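Local coordinates for protein putative Nitroreductase (Anabaena variabilis ATCC 29413, PDB 3EO7) that binds flavin mononucleotide and is probably an oxidoreductase of the nitroreductase family, at residues Tyr453-Leu456 with His457-Ala460. Numbering follows the deposited sequence.
Sequences YRYL and HMDA
Over one face of the Y453 ring, toward its rim, sits the CE1 corner of the H457 imidazole, with H457 CE1 3.2 Å from Y453 CZ. The planes meet obliquely at 34°, neither stacked nor edge-to-face. F274 meets the Y453 ring edge-to-face, and F375 stacks with Y455. At the imidazole edge, close to its plane, lies the carbonyl oxygen of Y453, which accepts from H457 ND1 at 3.0 Å (N-H...O 155°); this in-plane bond helps set the turn of the imidazole. The same oxygen also takes a weak helix bond from H457 N. With CG anti to the backbone N (chi1 -158°), the Y453 ring comes round to the H457 side. At the edge of the Y455 ring, selenomethionine M458 places CE 4.2 Å from Y455 CD1; a bend at its last torsion also brings M458 CE to R454 CB at 3.8 Å. Regular i to i+4 bonds run on from M458 N to R454 O (2.9 Å), D459 N to Y455 O and A460 N to L456 O. Other parts of the chain hold the polar ends: Y453 OH hydrogen-bonds H14 ND1, R454 forms a salt bridge with D215, Y455 OH bonds L254 O, and the D459 carboxylate takes the backbone N-H groups of F375 and D376. This i to i+4 side-chain-to-backbone contact lies near the start of buried helix 452-473 in the nitroreductase-family region, with Y453 and H457 against helix 181-202, and H457, L456 and A460 against mixed-sheet strands 433-439 and 500-508; the H457 side chain is about 8 Å from the bound flavin mononucleotide.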
ATOM      1  N   TYR A 453     -11.736   6.448  -2.324  1.00 14.92           N
ATOM      2  CA  TYR A 453     -11.275   6.165  -0.978  1.00 14.64           C
ATOM      3  C   TYR A 453     -10.292   5.003  -0.978  1.00 13.47           C
ATOM      4  O   TYR A 453      -9.272   5.039  -0.255  1.00 16.03           O
ATOM      5  CB  TYR A 453     -12.467   5.874  -0.057  1.00 16.49           C
ATOM      6  CG  TYR A 453     -12.153   6.084   1.411  1.00 11.59           C
ATOM      7  CD1 TYR A 453     -12.263   7.330   1.988  1.00 16.52           C
ATOM      8  CD2 TYR A 453     -11.762   5.026   2.205  1.00 15.33           C
ATOM      9  CE1 TYR A 453     -11.999   7.543   3.346  1.00 18.00           C
ATOM     10  CE2 TYR A 453     -11.532   5.204   3.553  1.00 15.62           C
ATOM     11  CZ  TYR A 453     -11.625   6.486   4.109  1.00 17.86           C
ATOM     12  OH  TYR A 453     -11.385   6.648   5.436  1.00 16.00           O
ATOM     13  N   ARG A 454     -10.614   3.947  -1.739  1.00 17.25           N
ATOM     14  CA  ARG A 454      -9.708   2.808  -1.882  1.00 17.33           C
ATOM     15  C   ARG A 454      -8.362   3.259  -2.474  1.00 16.90           C
ATOM     16  O   ARG A 454      -7.310   2.915  -1.991  1.00 15.40           O
ATOM     17  CB  ARG A 454     -10.276   1.788  -2.871  1.00 16.90           C
ATOM     18  CG  ARG A 454     -11.602   1.225  -2.523  1.00 19.11           C
ATOM     19  CD  ARG A 454     -11.897   0.120  -3.561  1.00 20.30           C
ATOM     20  NE  ARG A 454     -13.264  -0.322  -3.478  1.00 20.93           N
ATOM     21  CZ  ARG A 454     -13.794  -1.279  -4.252  1.00 19.81           C
ATOM     22  NH1 ARG A 454     -13.044  -1.890  -5.162  1.00 18.35           N
ATOM     23  NH2 ARG A 454     -15.058  -1.613  -4.092  1.00 18.47           N
ATOM     24  N   TYR A 455      -8.458   4.045  -3.538  1.00 15.45           N
ATOM     25  CA  TYR A 455      -7.293   4.486  -4.302  1.00 15.76           C
ATOM     26  C   TYR A 455      -6.353   5.303  -3.446  1.00 16.22           C
ATOM     27  O   TYR A 455      -5.132   5.131  -3.496  1.00 15.70           O
ATOM     28  CB  TYR A 455      -7.688   5.302  -5.518  1.00 16.24           C
ATOM     29  CG  TYR A 455      -8.598   4.625  -6.548  1.00 13.89           C
ATOM     30  CD1 TYR A 455      -8.580   3.247  -6.759  1.00 17.04           C
ATOM     31  CD2 TYR A 455      -9.386   5.395  -7.399  1.00 17.26           C
ATOM     32  CE1 TYR A 455      -9.345   2.680  -7.723  1.00 14.66           C
ATOM     33  CE2 TYR A 455     -10.186   4.825  -8.393  1.00 16.80           C
ATOM     34  CZ  TYR A 455     -10.163   3.442  -8.553  1.00 14.70           C
ATOM     35  OH  TYR A 455     -10.918   2.822  -9.540  1.00 15.74           O
ATOM     36  N   LEU A 456      -6.921   6.201  -2.664  1.00 16.64           N
ATOM     37  CA  LEU A 456      -6.115   7.082  -1.818  1.00 15.15           C
ATOM     38  C   LEU A 456      -5.288   6.295  -0.800  1.00 16.70           C
ATOM     39  O   LEU A 456      -4.082   6.568  -0.600  1.00 16.32           O
ATOM     40  CB  LEU A 456      -7.014   8.075  -1.050  1.00 15.40           C
ATOM     41  CG  LEU A 456      -7.759   9.123  -1.850  1.00 16.61           C
ATOM     42  CD1 LEU A 456      -8.791   9.909  -1.013  1.00 16.44           C
ATOM     43  CD2 LEU A 456      -6.724  10.060  -2.551  1.00 19.26           C
ATOM     44  N   HIS A 457      -5.946   5.358  -0.125  1.00 15.40           N
ATOM     45  CA  HIS A 457      -5.321   4.594   0.946  1.00 15.63           C
ATOM     46  C   HIS A 457      -4.300   3.625   0.356  1.00 16.69           C
ATOM     47  O   HIS A 457      -3.206   3.491   0.898  1.00 17.08           O
ATOM     48  CB  HIS A 457      -6.391   3.916   1.817  1.00 14.17           C
ATOM     49  CG  HIS A 457      -7.059   4.861   2.759  1.00 17.49           C
ATOM     50  ND1 HIS A 457      -8.076   5.717   2.368  1.00 14.86           N
ATOM     51  CD2 HIS A 457      -6.833   5.119   4.067  1.00 17.52           C
ATOM     52  CE1 HIS A 457      -8.455   6.440   3.406  1.00 18.52           C
ATOM     53  NE2 HIS A 457      -7.709   6.115   4.443  1.00 16.36           N
HETATM   54  N   MSE A 458      -4.627   3.002  -0.788  1.00 15.50           N
HETATM   55  CA  MSE A 458      -3.640   2.125  -1.432  1.00 15.64           C
HETATM   56  C   MSE A 458      -2.414   2.936  -1.885  1.00 16.26           C
HETATM   57  O   MSE A 458      -1.272   2.506  -1.703  1.00 15.78           O
HETATM   58  CB  MSE A 458      -4.243   1.333  -2.574  1.00 17.76           C
HETATM   59  CG  MSE A 458      -5.128   0.203  -2.054  1.00 14.01           C
HETATM   60 SE   MSE A 458      -5.765  -0.965  -3.477  0.75 15.82          SE
HETATM   61  CE  MSE A 458      -7.090   0.154  -4.274  1.00 17.70           C
ATOM     62  N   ASP A 459      -2.622   4.113  -2.461  1.00 16.40           N
ATOM     63  CA  ASP A 459      -1.482   4.936  -2.877  1.00 15.60           C
ATOM     64  C   ASP A 459      -0.614   5.364  -1.687  1.00 15.34           C
ATOM     65  O   ASP A 459       0.612   5.339  -1.790  1.00 16.44           O
ATOM     66  CB  ASP A 459      -1.934   6.161  -3.664  1.00 17.56           C
ATOM     67  CG  ASP A 459      -2.282   5.842  -5.119  1.00 17.30           C
ATOM     68  OD1 ASP A 459      -1.952   4.720  -5.619  1.00 16.86           O
ATOM     69  OD2 ASP A 459      -2.912   6.752  -5.761  1.00 16.27           O
ATOM     70  N   ALA A 460      -1.239   5.758  -0.572  1.00 15.78           N
ATOM     71  CA  ALA A 460      -0.505   6.139   0.626  1.00 17.16           C
ATOM     72  C   ALA A 460       0.314   4.984   1.175  1.00 15.13           C
ATOM     73  O   ALA A 460       1.486   5.162   1.569  1.00 16.45           O
ATOM     74  CB  ALA A 460      -1.457   6.702   1.696  1.00 16.27           C
TER